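Local coordinates for Peptide/nickel transport system substrate-binding protein (Listeria monocytogenes serotype 1/2a, PDB 5KZT) that binds peptides outside the cell and probably delivers them to an oligopeptide uptake transporter, at residues 16-20 with 244-248; 28-32 with 103-109; 263-269 with 497-503. One frame throughout, in Å; residues are numbered along the deposited sequence.

Contact 1: 16-20 with 244-248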
ATOM      1  N   VAL A  16     -14.688 -18.637 -14.585  1.00 23.92           N
ATOM      2  CA  VAL A  16     -13.334 -18.831 -14.086  1.00 23.00           C
ATOM      3  C   VAL A  16     -12.489 -17.722 -14.684  1.00 22.32           C
ATOM      4  O   VAL A  16     -12.481 -17.546 -15.899  1.00 22.92           O
ATOM      5  CB  VAL A  16     -12.761 -20.199 -14.467  1.00 23.63           C
ATOM      6  CG1 VAL A  16     -11.277 -20.307 -14.106  1.00 22.93           C
ATOM      7  CG2 VAL A  16     -13.552 -21.295 -13.777  1.00 24.52           C
ATOM      8  N   LEU A  17     -11.798 -16.979 -13.816  1.00 21.08           N
ATOM      9  CA  LEU A  17     -11.033 -15.804 -14.204  1.00 20.21           C
ATOM     10  C   LEU A  17      -9.547 -16.102 -13.990  1.00 19.78           C
ATOM     11  O   LEU A  17      -9.174 -16.694 -12.976  1.00 19.65           O
ATOM     12  CB  LEU A  17     -11.494 -14.613 -13.379  1.00 19.67           C
ATOM     13  CG  LEU A  17     -10.817 -13.251 -13.543  1.00 19.10           C
ATOM     14  CD1 LEU A  17     -10.945 -12.702 -14.957  1.00 19.67           C
ATOM     15  CD2 LEU A  17     -11.369 -12.273 -12.521  1.00 18.77           C
ATOM     16  N   ASN A  18      -8.717 -15.731 -14.964  1.00 19.52           N
ATOM     17  CA  ASN A  18      -7.265 -15.996 -14.936  1.00 19.38           C
ATOM     18  C   ASN A  18      -6.475 -14.684 -14.938  1.00 18.85           C
ATOM     19  O   ASN A  18      -6.511 -13.921 -15.909  1.00 19.15           O
ATOM     20  CB  ASN A  18      -6.852 -16.853 -16.136  1.00 20.06           C
ATOM     21  CG  ASN A  18      -7.429 -18.245 -16.088  1.00 20.68           C
ATOM     22  OD1 ASN A  18      -7.330 -18.928 -15.080  1.00 20.62           O
ATOM     23  ND2 ASN A  18      -8.021 -18.678 -17.179  1.00 21.39           N
ATOM     24  N   LEU A  19      -5.773 -14.427 -13.841  1.00 18.45           N
ATOM     25  CA  LEU A  19      -5.097 -13.154 -13.618  1.00 18.18           C
ATOM     26  C   LEU A  19      -3.617 -13.399 -13.430  1.00 18.76           C
ATOM     27  O   LEU A  19      -3.179 -14.549 -13.251  1.00 18.94           O
ATOM     28  CB  LEU A  19      -5.670 -12.455 -12.387  1.00 17.40           C
ATOM     29  CG  LEU A  19      -7.151 -12.055 -12.404  1.00 17.34           C
ATOM     30  CD1 LEU A  19      -7.512 -11.386 -11.085  1.00 16.79           C
ATOM     31  CD2 LEU A  19      -7.495 -11.161 -13.588  1.00 17.45           C
ATOM     32  N   THR A  20      -2.851 -12.312 -13.495  1.00 19.19           N
ATOM     33  CA  THR A  20      -1.430 -12.328 -13.182  1.00 19.89           C
ATOM     34  C   THR A  20      -1.133 -11.382 -12.025  1.00 20.14           C
ATOM     35  O   THR A  20      -1.909 -10.465 -11.728  1.00 21.05           O
ATOM     36  CB  THR A  20      -0.551 -11.896 -14.374  1.00 20.21           C
ATOM     37  OG1 THR A  20      -0.709 -10.491 -14.592  1.00 20.33           O
ATOM     38  CG2 THR A  20      -0.902 -12.651 -15.622  1.00 20.71           C
ATOM     39  N   LYS A 244      -4.709 -17.821 -21.999  1.00 25.64           N
ATOM     40  CA  LYS A 244      -4.342 -18.410 -20.703  1.00 25.50           C
ATOM     41  C   LYS A 244      -4.500 -17.422 -19.563  1.00 23.83           C
ATOM     42  O   LYS A 244      -4.573 -17.826 -18.404  1.00 23.96           O
ATOM     43  CB  LYS A 244      -2.907 -18.928 -20.735  1.00 26.37           C
ATOM     44  CG  LYS A 244      -2.613 -19.939 -21.828  1.00 28.27           C
ATOM     45  CD  LYS A 244      -3.283 -21.257 -21.557  1.00 29.75           C
ATOM     46  CE  LYS A 244      -2.954 -22.255 -22.647  1.00 31.45           C
ATOM     47  NZ  LYS A 244      -3.734 -23.497 -22.396  1.00 33.32           N
ATOM     48  N   VAL A 245      -4.485 -16.125 -19.871  1.00 22.54           N
ATOM     49  CA  VAL A 245      -4.860 -15.100 -18.896  1.00 21.16           C
ATOM     50  C   VAL A 245      -5.821 -14.140 -19.548  1.00 20.80           C
ATOM     51  O   VAL A 245      -5.824 -13.992 -20.761  1.00 20.84           O
ATOM     52  CB  VAL A 245      -3.652 -14.338 -18.307  1.00 20.77           C
ATOM     53  CG1 VAL A 245      -2.685 -15.308 -17.641  1.00 21.14           C
ATOM     54  CG2 VAL A 245      -2.930 -13.486 -19.346  1.00 20.61           C
ATOM     55  N   ASP A 246      -6.635 -13.493 -18.721  1.00 20.45           N
ATOM     56  CA  ASP A 246      -7.697 -12.602 -19.170  1.00 20.40           C
ATOM     57  C   ASP A 246      -7.375 -11.114 -19.035  1.00 19.61           C
ATOM     58  O   ASP A 246      -8.134 -10.271 -19.515  1.00 19.53           O
ATOM     59  CB  ASP A 246      -8.976 -12.920 -18.409  1.00 20.87           C
ATOM     60  CG  ASP A 246      -9.416 -14.345 -18.606  1.00 21.88           C
ATOM     61  OD1 ASP A 246      -9.471 -14.794 -19.772  1.00 23.43           O
ATOM     62  OD2 ASP A 246      -9.683 -15.038 -17.603  1.00 22.35           O
ATOM     63  N   ARG A 247      -6.266 -10.808 -18.371  1.00 18.76           N
ATOM     64  CA  ARG A 247      -5.838  -9.448 -18.103  1.00 18.47           C
ATOM     65  C   ARG A 247      -4.330  -9.495 -17.875  1.00 18.23           C
ATOM     66  O   ARG A 247      -3.840 -10.369 -17.155  1.00 18.43           O
ATOM     67  CB  ARG A 247      -6.584  -8.929 -16.883  1.00 18.19           C
ATOM     68  CG  ARG A 247      -6.424  -7.461 -16.588  1.00 18.58           C
ATOM     69  CD  ARG A 247      -7.430  -7.050 -15.539  1.00 18.67           C
ATOM     70  NE  ARG A 247      -7.566  -5.609 -15.358  1.00 18.85           N
ATOM     71  CZ  ARG A 247      -7.065  -4.912 -14.350  1.00 18.71           C
ATOM     72  NH1 ARG A 247      -6.322  -5.496 -13.404  1.00 18.85           N
ATOM     73  NH2 ARG A 247      -7.302  -3.605 -14.301  1.00 19.08           N
ATOM     74  N   THR A 248      -3.585  -8.601 -18.516  1.00 18.17           N
ATOM     75  CA  THR A 248      -2.133  -8.608 -18.398  1.00 18.25           C
ATOM     76  C   THR A 248      -1.547  -7.192 -18.374  1.00 17.94           C
ATOM     77  O   THR A 248      -1.929  -6.334 -19.153  1.00 17.40           O
ATOM     78  CB  THR A 248      -1.502  -9.473 -19.515  1.00 18.88           C
ATOM     79  OG1 THR A 248      -0.101  -9.647 -19.272  1.00 19.72           O
ATOM     80  CG2 THR A 248      -1.712  -8.852 -20.889  1.00 19.24           C
TER
HETATM   81  O   HOH W   1     -11.559 -16.976 -18.429  1.00 29.78           O
HETATM   82  O   HOH W   2      -8.093 -17.192 -19.631  1.00 28.24           O
HETATM   83  O   HOH W   3      -3.688  -9.668 -14.498  1.00 21.59           O
HETATM   84  O   HOH W   4       0.755  -9.543 -16.499  1.00 26.04           O
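The carboxylate of Asp-246 lies alongside the strand at Asn-18, its plane 23° from that of the Asn-18 amide, though the two side chains cross at a slant. This is a junction between two sheets of the type 2 periplasmic-binding-protein fold. Residues 16-20 belong to an outermost strand of a four-stranded mixed sheet, while 244-248 lead from helix 233-241 into strand 247-250 of the large mixed sheet. Between the two segments the backbones share one bond, Asp-246 N to Asn-18 O at 2.8 Å, and it is nearly straight at 173°. With CG beside its own backbone N (chi1 -59°), Asp-246 turns its carboxylate to the N-H of Asn-18: Asp-246 OD2 accepts from Asn-18 N at 2.9 Å, on its anti side and moderately out of the carboxylate plane. One aspartate thus satisfies both the N-H and the C=O of Asn-18. A water donates to OD2 and to Val-16 O as well, and Leu-17 CD1 lies 3.7 Å from Asp-246 OD2. The other oxygen, OD1, is held by Tyr-506 OH and by a second water, which in turn accepts from Asn-18 ND2; Asn-18 OD1 bonds Asn-226 on the neighbouring strand.

Farther along, apolar groups and bridging waters take over. Thr-20 CG2 meets Val-245 CG1 at 3.8 Å, the side chains roughly perpendicular, and Leu-19 CD2 rests on Arg-247 CB at 4.1 Å. The extended Arg-247 carries its guanidinium away to Gln-503 and Tyr-501, whereas its buried backbone N has no partner in the model. Past it, one water joins Thr-20 N to Arg-247 O, and another sits 2.6 Å from Thr-20 OG1 while donating to Thr-248 OG1.

Contact 2: 28-32 with 103-109; sequences ADSTK and RAVDPNT
Asp-29 OD1 accepts three hydrogen bonds, one of them from Arg-103 NH1 across the contact at 2.9 Å. The other two come from its own loop: Thr-31 N meets the oxygen nearly along the C-O bond, and Lys-32 N reaches Asp-29 OD1 from above the carboxylate plane at 3.3 Å. On the second oxygen, Asp-29 OD2 takes Arg-103 NH2 at 2.8 Å, with an angle of 170° at the hydrogen. Both oxygens offer their syn lone pairs to NH1 and NH2, so the arginine grips end-on and the two flat groups lie nearly coplanar, 9° apart. This bidentate salt bridge and the loop N-H groups together fix the rotation of the carboxylate.

Residues 29-32 form an Asx turn extended to an Asx motif, in the loop between strand 16-21 and helix 36-45; the salt bridge fastens it to the C-terminal end of helix 94-105. Arg-103 leaves that helix with CG anti to its N (chi1 -176°) and stays extended to NE, which carries the guanidinium out to the loop. Closer to the helix, Thr-31 CG2 packs on Ala-104 CA at 3.5 Å. Lys-32 CE touches Thr-109 CG2 at 3.8 Å. Lys-32 NZ comes within 4.3 Å of Arg-103 NH2, a like-charge approach that Asp-29 probably offsets. Just after the helix, Thr-109 OG1 donates to Arg-103 O at 2.7 Å.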
ATOM      1  N   ALA A  28       0.264 -12.777   3.977  1.00 17.72           N
ATOM      2  CA  ALA A  28      -1.183 -12.873   3.934  1.00 17.56           C
ATOM      3  C   ALA A  28      -1.775 -12.870   5.338  1.00 17.52           C
ATOM      4  O   ALA A  28      -2.883 -13.342   5.541  1.00 18.40           O
ATOM      5  CB  ALA A  28      -1.607 -14.115   3.173  1.00 18.33           C
ATOM      6  N   ASP A  29      -1.037 -12.327   6.297  1.00 17.01           N
ATOM      7  CA  ASP A  29      -1.528 -12.147   7.659  1.00 16.92           C
ATOM      8  C   ASP A  29      -2.238 -10.801   7.671  1.00 16.16           C
ATOM      9  O   ASP A  29      -1.588  -9.781   7.484  1.00 15.23           O
ATOM     10  CB  ASP A  29      -0.326 -12.184   8.629  1.00 17.09           C
ATOM     11  CG  ASP A  29      -0.735 -12.072  10.109  1.00 17.12           C
ATOM     12  OD1 ASP A  29      -1.593 -11.220  10.412  1.00 16.23           O
ATOM     13  OD2 ASP A  29      -0.174 -12.814  10.965  1.00 17.43           O
ATOM     14  N   SER A  30      -3.559 -10.784   7.892  1.00 16.17           N
ATOM     15  CA  SER A  30      -4.320  -9.532   7.781  1.00 16.19           C
ATOM     16  C   SER A  30      -3.871  -8.457   8.784  1.00 16.03           C
ATOM     17  O   SER A  30      -4.050  -7.274   8.520  1.00 15.87           O
ATOM     18  CB  SER A  30      -5.833  -9.745   7.878  1.00 16.46           C
ATOM     19  OG  SER A  30      -6.204 -10.376   9.087  1.00 16.87           O
ATOM     20  N   THR A  31      -3.289  -8.864   9.911  1.00 16.18           N
ATOM     21  CA  THR A  31      -2.745  -7.901  10.857  1.00 16.49           C
ATOM     22  C   THR A  31      -1.411  -7.312  10.407  1.00 16.76           C
ATOM     23  O   THR A  31      -1.186  -6.113  10.547  1.00 16.43           O
ATOM     24  CB  THR A  31      -2.566  -8.527  12.246  1.00 16.61           C
ATOM     25  OG1 THR A  31      -3.799  -9.120  12.662  1.00 16.81           O
ATOM     26  CG2 THR A  31      -2.156  -7.466  13.259  1.00 16.67           C
ATOM     27  N   LYS A  32      -0.528  -8.163   9.889  1.00 17.78           N
ATOM     28  CA  LYS A  32       0.859  -7.799   9.649  1.00 18.59           C
ATOM     29  C   LYS A  32       1.124  -7.308   8.224  1.00 18.81           C
ATOM     30  O   LYS A  32       2.073  -6.539   8.018  1.00 19.54           O
ATOM     31  CB  LYS A  32       1.790  -8.969   9.979  1.00 19.79           C
ATOM     32  CG  LYS A  32       1.755  -9.413  11.424  1.00 20.86           C
ATOM     33  CD  LYS A  32       2.769 -10.518  11.668  1.00 22.73           C
ATOM     34  CE  LYS A  32       2.660 -11.021  13.080  1.00 23.98           C
ATOM     35  NZ  LYS A  32       3.576 -12.158  13.308  1.00 25.94           N
ATOM     36  N   ARG A 103      -4.521  -7.674  18.950  1.00 14.78           N
ATOM     37  CA  ARG A 103      -3.350  -8.247  18.276  1.00 15.14           C
ATOM     38  C   ARG A 103      -2.567  -7.187  17.512  1.00 14.68           C
ATOM     39  O   ARG A 103      -1.340  -7.183  17.559  1.00 14.87           O
ATOM     40  CB  ARG A 103      -3.745  -9.382  17.307  1.00 15.37           C
ATOM     41  CG  ARG A 103      -2.588 -10.106  16.632  1.00 15.78           C
ATOM     42  CD  ARG A 103      -3.059 -11.423  16.031  1.00 16.33           C
ATOM     43  NE  ARG A 103      -1.965 -12.193  15.428  1.00 16.92           N
ATOM     44  CZ  ARG A 103      -1.688 -12.248  14.119  1.00 16.76           C
ATOM     45  NH1 ARG A 103      -2.413 -11.582  13.216  1.00 16.54           N
ATOM     46  NH2 ARG A 103      -0.672 -12.984  13.698  1.00 17.31           N
ATOM     47  N   ALA A 104      -3.282  -6.322  16.790  1.00 14.19           N
ATOM     48  CA  ALA A 104      -2.661  -5.267  15.992  1.00 14.08           C
ATOM     49  C   ALA A 104      -1.870  -4.259  16.808  1.00 14.35           C
ATOM     50  O   ALA A 104      -0.832  -3.800  16.334  1.00 14.40           O
ATOM     51  CB  ALA A 104      -3.693  -4.533  15.138  1.00 13.69           C
ATOM     52  N   VAL A 105      -2.349  -3.900  18.000  1.00 14.36           N
ATOM     53  CA  VAL A 105      -1.644  -2.913  18.836  1.00 14.83           C
ATOM     54  C   VAL A 105      -0.611  -3.538  19.781  1.00 15.58           C
ATOM     55  O   VAL A 105       0.270  -2.853  20.306  1.00 15.48           O
ATOM     56  CB  VAL A 105      -2.601  -1.996  19.638  1.00 14.87           C
ATOM     57  CG1 VAL A 105      -3.391  -1.104  18.692  1.00 14.52           C
ATOM     58  CG2 VAL A 105      -3.563  -2.783  20.531  1.00 15.03           C
ATOM     59  N   ASP A 106      -0.716  -4.837  19.976  1.00 16.19           N
ATOM     60  CA  ASP A 106       0.179  -5.543  20.883  1.00 17.50           C
ATOM     61  C   ASP A 106       1.630  -5.385  20.410  1.00 17.83           C
ATOM     62  O   ASP A 106       1.968  -5.786  19.289  1.00 17.22           O
ATOM     63  CB  ASP A 106      -0.222  -7.024  20.947  1.00 18.12           C
ATOM     64  CG  ASP A 106       0.430  -7.766  22.082  1.00 19.65           C
ATOM     65  OD1 ASP A 106       1.541  -7.369  22.525  1.00 20.21           O
ATOM     66  OD2 ASP A 106      -0.173  -8.784  22.519  1.00 20.77           O
ATOM     67  N   PRO A 107       2.506  -4.811  21.257  1.00 18.71           N
ATOM     68  CA  PRO A 107       3.914  -4.722  20.840  1.00 19.66           C
ATOM     69  C   PRO A 107       4.575  -6.034  20.402  1.00 20.55           C
ATOM     70  O   PRO A 107       5.392  -6.039  19.466  1.00 20.88           O
ATOM     71  CB  PRO A 107       4.607  -4.141  22.069  1.00 20.22           C
ATOM     72  CG  PRO A 107       3.547  -3.334  22.723  1.00 19.75           C
ATOM     73  CD  PRO A 107       2.277  -4.115  22.535  1.00 19.30           C
ATOM     74  N   ASN A 108       4.218  -7.133  21.059  1.00 21.24           N
ATOM     75  CA  ASN A 108       4.695  -8.476  20.662  1.00 22.18           C
ATOM     76  C   ASN A 108       4.488  -8.768  19.160  1.00 21.27           C
ATOM     77  O   ASN A 108       5.317  -9.401  18.512  1.00 21.98           O
ATOM     78  CB  ASN A 108       3.971  -9.525  21.538  1.00 23.24           C
ATOM     79  CG  ASN A 108       4.742 -10.814  21.713  1.00 24.57           C
ATOM     80  OD1 ASN A 108       4.192 -11.897  21.506  1.00 26.37           O
ATOM     81  ND2 ASN A 108       5.982 -10.722  22.135  1.00 24.93           N
ATOM     82  N   THR A 109       3.384  -8.288  18.602  1.00 19.65           N
ATOM     83  CA  THR A 109       3.083  -8.505  17.207  1.00 19.08           C
ATOM     84  C   THR A 109       3.954  -7.683  16.266  1.00 18.80           C
ATOM     85  O   THR A 109       4.224  -8.118  15.154  1.00 18.72           O
ATOM     86  CB  THR A 109       1.612  -8.135  16.934  1.00 18.38           C
ATOM     87  OG1 THR A 109       0.784  -8.799  17.892  1.00 18.38           O
ATOM     88  CG2 THR A 109       1.180  -8.534  15.528  1.00 17.95           C
TER

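Contact 3: 263-269 with 497-503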
ATOM      1  N   ASP A 263      -8.727  -3.394 -26.448  1.00 19.45           N
ATOM      2  CA  ASP A 263      -8.748  -3.955 -25.098  1.00 19.57           C
ATOM      3  C   ASP A 263      -7.765  -3.293 -24.111  1.00 18.48           C
ATOM      4  O   ASP A 263      -7.681  -3.710 -22.964  1.00 17.93           O
ATOM      5  CB  ASP A 263      -8.474  -5.460 -25.173  1.00 20.66           C
ATOM      6  CG  ASP A 263      -9.551  -6.221 -25.915  1.00 22.34           C
ATOM      7  OD1 ASP A 263     -10.679  -5.709 -26.116  1.00 23.48           O
ATOM      8  OD2 ASP A 263      -9.255  -7.369 -26.309  1.00 24.94           O
ATOM      9  N   TYR A 264      -7.067  -2.252 -24.551  1.00 18.17           N
ATOM     10  CA  TYR A 264      -6.136  -1.517 -23.701  1.00 18.28           C
ATOM     11  C   TYR A 264      -6.928  -0.723 -22.677  1.00 18.34           C
ATOM     12  O   TYR A 264      -7.963  -0.120 -23.001  1.00 18.51           O
ATOM     13  CB  TYR A 264      -5.321  -0.560 -24.535  1.00 18.53           C
ATOM     14  CG  TYR A 264      -4.212   0.207 -23.857  1.00 18.55           C
ATOM     15  CD1 TYR A 264      -2.959  -0.383 -23.620  1.00 18.60           C
ATOM     16  CD2 TYR A 264      -4.375   1.547 -23.527  1.00 18.92           C
ATOM     17  CE1 TYR A 264      -1.923   0.352 -23.055  1.00 18.79           C
ATOM     18  CE2 TYR A 264      -3.346   2.286 -22.950  1.00 19.24           C
ATOM     19  CZ  TYR A 264      -2.129   1.684 -22.717  1.00 19.03           C
ATOM     20  OH  TYR A 264      -1.115   2.429 -22.185  1.00 19.63           O
ATOM     21  N   VAL A 265      -6.467  -0.751 -21.446  1.00 18.38           N
ATOM     22  CA  VAL A 265      -7.086   0.033 -20.391  1.00 19.18           C
ATOM     23  C   VAL A 265      -5.981   0.613 -19.526  1.00 19.84           C
ATOM     24  O   VAL A 265      -4.880   0.053 -19.447  1.00 18.98           O
ATOM     25  CB  VAL A 265      -8.052  -0.796 -19.504  1.00 19.14           C
ATOM     26  CG1 VAL A 265      -9.241  -1.308 -20.293  1.00 19.65           C
ATOM     27  CG2 VAL A 265      -7.347  -1.962 -18.847  1.00 18.61           C
ATOM     28  N   THR A 266      -6.299   1.728 -18.878  1.00 21.50           N
ATOM     29  CA  THR A 266      -5.381   2.416 -17.976  1.00 22.97           C
ATOM     30  C   THR A 266      -6.081   2.563 -16.640  1.00 23.31           C
ATOM     31  O   THR A 266      -7.256   2.929 -16.588  1.00 23.66           O
ATOM     32  CB  THR A 266      -5.015   3.842 -18.464  1.00 24.50           C
ATOM     33  OG1 THR A 266      -4.638   3.821 -19.842  1.00 25.45           O
ATOM     34  CG2 THR A 266      -3.858   4.388 -17.673  1.00 24.88           C
ATOM     35  N   VAL A 267      -5.346   2.299 -15.567  1.00 23.52           N
ATOM     36  CA  VAL A 267      -5.867   2.413 -14.217  1.00 23.81           C
ATOM     37  C   VAL A 267      -5.009   3.469 -13.519  1.00 25.08           C
ATOM     38  O   VAL A 267      -3.795   3.312 -13.473  1.00 24.58           O
ATOM     39  CB  VAL A 267      -5.770   1.035 -13.525  1.00 23.34           C
ATOM     40  CG1 VAL A 267      -6.041   1.126 -12.023  1.00 23.49           C
ATOM     41  CG2 VAL A 267      -6.736   0.058 -14.198  1.00 23.18           C
ATOM     42  N   ASN A 268      -5.638   4.536 -13.012  1.00 26.50           N
ATOM     43  CA  ASN A 268      -4.968   5.523 -12.154  1.00 27.89           C
ATOM     44  C   ASN A 268      -5.009   4.987 -10.736  1.00 27.33           C
ATOM     45  O   ASN A 268      -6.071   4.820 -10.158  1.00 27.45           O
ATOM     46  CB  ASN A 268      -5.659   6.888 -12.201  1.00 29.99           C
ATOM     47  CG  ASN A 268      -5.036   7.908 -11.242  1.00 32.24           C
ATOM     48  OD1 ASN A 268      -3.952   7.692 -10.644  1.00 32.74           O
ATOM     49  ND2 ASN A 268      -5.731   9.043 -11.079  1.00 34.07           N
ATOM     50  N   ASN A 269      -3.844   4.738 -10.171  1.00 26.54           N
ATOM     51  CA  ASN A 269      -3.735   4.115  -8.864  1.00 25.59           C
ATOM     52  C   ASN A 269      -3.727   5.133  -7.696  1.00 24.33           C
ATOM     53  O   ASN A 269      -3.725   4.723  -6.549  1.00 23.58           O
ATOM     54  CB  ASN A 269      -2.467   3.235  -8.840  1.00 26.57           C
ATOM     55  CG  ASN A 269      -2.489   2.124  -9.909  1.00 27.81           C
ATOM     56  OD1 ASN A 269      -1.976   2.297 -11.010  1.00 28.63           O
ATOM     57  ND2 ASN A 269      -3.095   0.992  -9.588  1.00 28.69           N
ATOM     58  N   ARG A 497       1.583   7.023 -10.147  1.00 19.64           N
ATOM     59  CA  ARG A 497       1.489   5.775 -10.899  1.00 20.49           C
ATOM     60  C   ARG A 497       0.143   5.568 -11.580  1.00 20.11           C
ATOM     61  O   ARG A 497      -0.909   5.725 -10.962  1.00 19.63           O
ATOM     62  CB  ARG A 497       1.779   4.596  -9.980  1.00 22.03           C
ATOM     63  CG  ARG A 497       2.204   3.324 -10.692  1.00 23.72           C
ATOM     64  CD  ARG A 497       1.193   2.222 -10.587  1.00 25.12           C
ATOM     65  NE  ARG A 497       1.166   1.512  -9.315  1.00 26.17           N
ATOM     66  CZ  ARG A 497       1.891   0.424  -8.984  1.00 27.95           C
ATOM     67  NH1 ARG A 497       1.734  -0.115  -7.785  1.00 27.78           N
ATOM     68  NH2 ARG A 497       2.789  -0.122  -9.802  1.00 28.97           N
ATOM     69  N   SER A 498       0.201   5.237 -12.865  1.00 20.39           N
ATOM     70  CA  SER A 498      -0.895   4.556 -13.560  1.00 20.83           C
ATOM     71  C   SER A 498      -0.366   3.220 -14.069  1.00 20.76           C
ATOM     72  O   SER A 498       0.849   3.040 -14.190  1.00 20.79           O
ATOM     73  CB  SER A 498      -1.443   5.401 -14.714  1.00 21.85           C
ATOM     74  OG  SER A 498      -2.252   6.469 -14.238  1.00 22.18           O
ATOM     75  N   THR A 499      -1.284   2.293 -14.364  1.00 20.41           N
ATOM     76  CA  THR A 499      -0.936   0.945 -14.790  1.00 20.22           C
ATOM     77  C   THR A 499      -1.728   0.642 -16.060  1.00 19.93           C
ATOM     78  O   THR A 499      -2.922   0.942 -16.138  1.00 20.69           O
ATOM     79  CB  THR A 499      -1.259  -0.096 -13.697  1.00 20.17           C
ATOM     80  OG1 THR A 499      -0.630   0.285 -12.468  1.00 21.18           O
ATOM     81  CG2 THR A 499      -0.761  -1.467 -14.094  1.00 20.42           C
ATOM     82  N   ALA A 500      -1.051   0.115 -17.069  1.00 19.59           N
ATOM     83  CA  ALA A 500      -1.695  -0.231 -18.348  1.00 19.38           C
ATOM     84  C   ALA A 500      -1.853  -1.740 -18.448  1.00 19.09           C
ATOM     85  O   ALA A 500      -0.992  -2.501 -17.997  1.00 18.56           O
ATOM     86  CB  ALA A 500      -0.890   0.293 -19.518  1.00 20.08           C
ATOM     87  N   TYR A 501      -2.946  -2.152 -19.078  1.00 18.96           N
ATOM     88  CA  TYR A 501      -3.294  -3.554 -19.256  1.00 18.90           C
ATOM     89  C   TYR A 501      -3.940  -3.761 -20.607  1.00 18.99           C
ATOM     90  O   TYR A 501      -4.519  -2.828 -21.179  1.00 19.08           O
ATOM     91  CB  TYR A 501      -4.334  -4.028 -18.237  1.00 18.97           C
ATOM     92  CG  TYR A 501      -3.986  -3.931 -16.772  1.00 19.01           C
ATOM     93  CD1 TYR A 501      -4.233  -2.771 -16.060  1.00 19.28           C
ATOM     94  CD2 TYR A 501      -3.476  -5.029 -16.088  1.00 19.50           C
ATOM     95  CE1 TYR A 501      -3.944  -2.678 -14.697  1.00 19.53           C
ATOM     96  CE2 TYR A 501      -3.178  -4.959 -14.729  1.00 19.64           C
ATOM     97  CZ  TYR A 501      -3.425  -3.782 -14.037  1.00 19.92           C
ATOM     98  OH  TYR A 501      -3.139  -3.713 -12.694  1.00 20.11           O
ATOM     99  N   LEU A 502      -3.837  -4.985 -21.116  1.00 18.73           N
ATOM    100  CA  LEU A 502      -4.865  -5.497 -22.001  1.00 18.92           C
ATOM    101  C   LEU A 502      -5.834  -6.235 -21.108  1.00 18.55           C
ATOM    102  O   LEU A 502      -5.407  -6.956 -20.203  1.00 17.99           O
ATOM    103  CB  LEU A 502      -4.307  -6.433 -23.066  1.00 19.56           C
ATOM    104  CG  LEU A 502      -3.443  -5.842 -24.174  1.00 20.30           C
ATOM    105  CD1 LEU A 502      -3.242  -6.896 -25.258  1.00 21.08           C
ATOM    106  CD2 LEU A 502      -4.047  -4.582 -24.783  1.00 20.77           C
ATOM    107  N   GLN A 503      -7.133  -6.037 -21.343  1.00 18.79           N
ATOM    108  CA  GLN A 503      -8.184  -6.639 -20.535  1.00 18.94           C
ATOM    109  C   GLN A 503      -9.265  -7.186 -21.437  1.00 19.64           C
ATOM    110  O   GLN A 503      -9.833  -6.428 -22.209  1.00 19.67           O
ATOM    111  CB  GLN A 503      -8.791  -5.583 -19.614  1.00 19.16           C
ATOM    112  CG  GLN A 503      -9.826  -6.126 -18.642  1.00 19.46           C
ATOM    113  CD  GLN A 503     -10.331  -5.055 -17.685  1.00 19.89           C
ATOM    114  OE1 GLN A 503      -9.569  -4.511 -16.889  1.00 19.43           O
ATOM    115  NE2 GLN A 503     -11.617  -4.740 -17.776  1.00 20.91           N
TER
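The ring of Tyr-264 has Leu-502 CD2 at its edge, near the ring plane, while Ala-500 CB approaches obliquely and lies 3.4 Å from the hydroxyl OH of Tyr-264. On the other face of the sheet the Tyr-501 ring is approached obliquely by CG2 of both Val-265 and Val-267. These rings flank an antiparallel strand pair of the large mixed sheet, 264-269 against 497-503, whose directions differ by 158°. Val-265 with Tyr-501 and Val-267 with Thr-499 are the hydrogen-bonded pairs; Val-267 N reaches Thr-499 O at 2.8 Å. At the non-hydrogen-bonded pairs that alternate with these, CA-H groups point to carbonyls, as Tyr-264 CA does to Tyr-501 O at 3.3 Å.

A chi1 of -60° sets CG of Tyr-501 opposite its carbonyl carbon, and the ring runs back along the strands, where Tyr-501 CE1 meets Val-267 CG2 at 3.9 Å, one hydrogen-bonded pair away. Tyr-501 CB packs on Val-265 CG2 at 3.7 Å. Toward the peptide site, Asn-269 N donates to Arg-497 O at 3.2 Å. The bent side chain of Arg-497 takes NH2 to the backbone of the bound peptide, so this end of the strand pair contributes to ligand binding. The far end closes with Gln-503 N donating to Asp-263 O at 2.9 Å.

From the N terminus, residues 16-20 open a long loop that contact 1 closes at 244-248 after 223 intervening residues, joining two sheets. Contact 2 is nested inside it: a 70-residue excursion begins after 28-32 and returns at 103-109, tying the loop before helix 36-45 to the end of helix 94-105. The nearest atoms of contacts 1 and 2 are about 15 Å apart. Contact 3 follows in series, its own 227-residue loop starting at strand 264-277 and ending at strand 491-503. Contacts 1 and 3 touch, because strands 247-250 and 491-503 are sheet neighbours; Thr-248 N probably bonds Leu-502 O. Contacts 2 and 3 lie on opposite sides of the chain's centre.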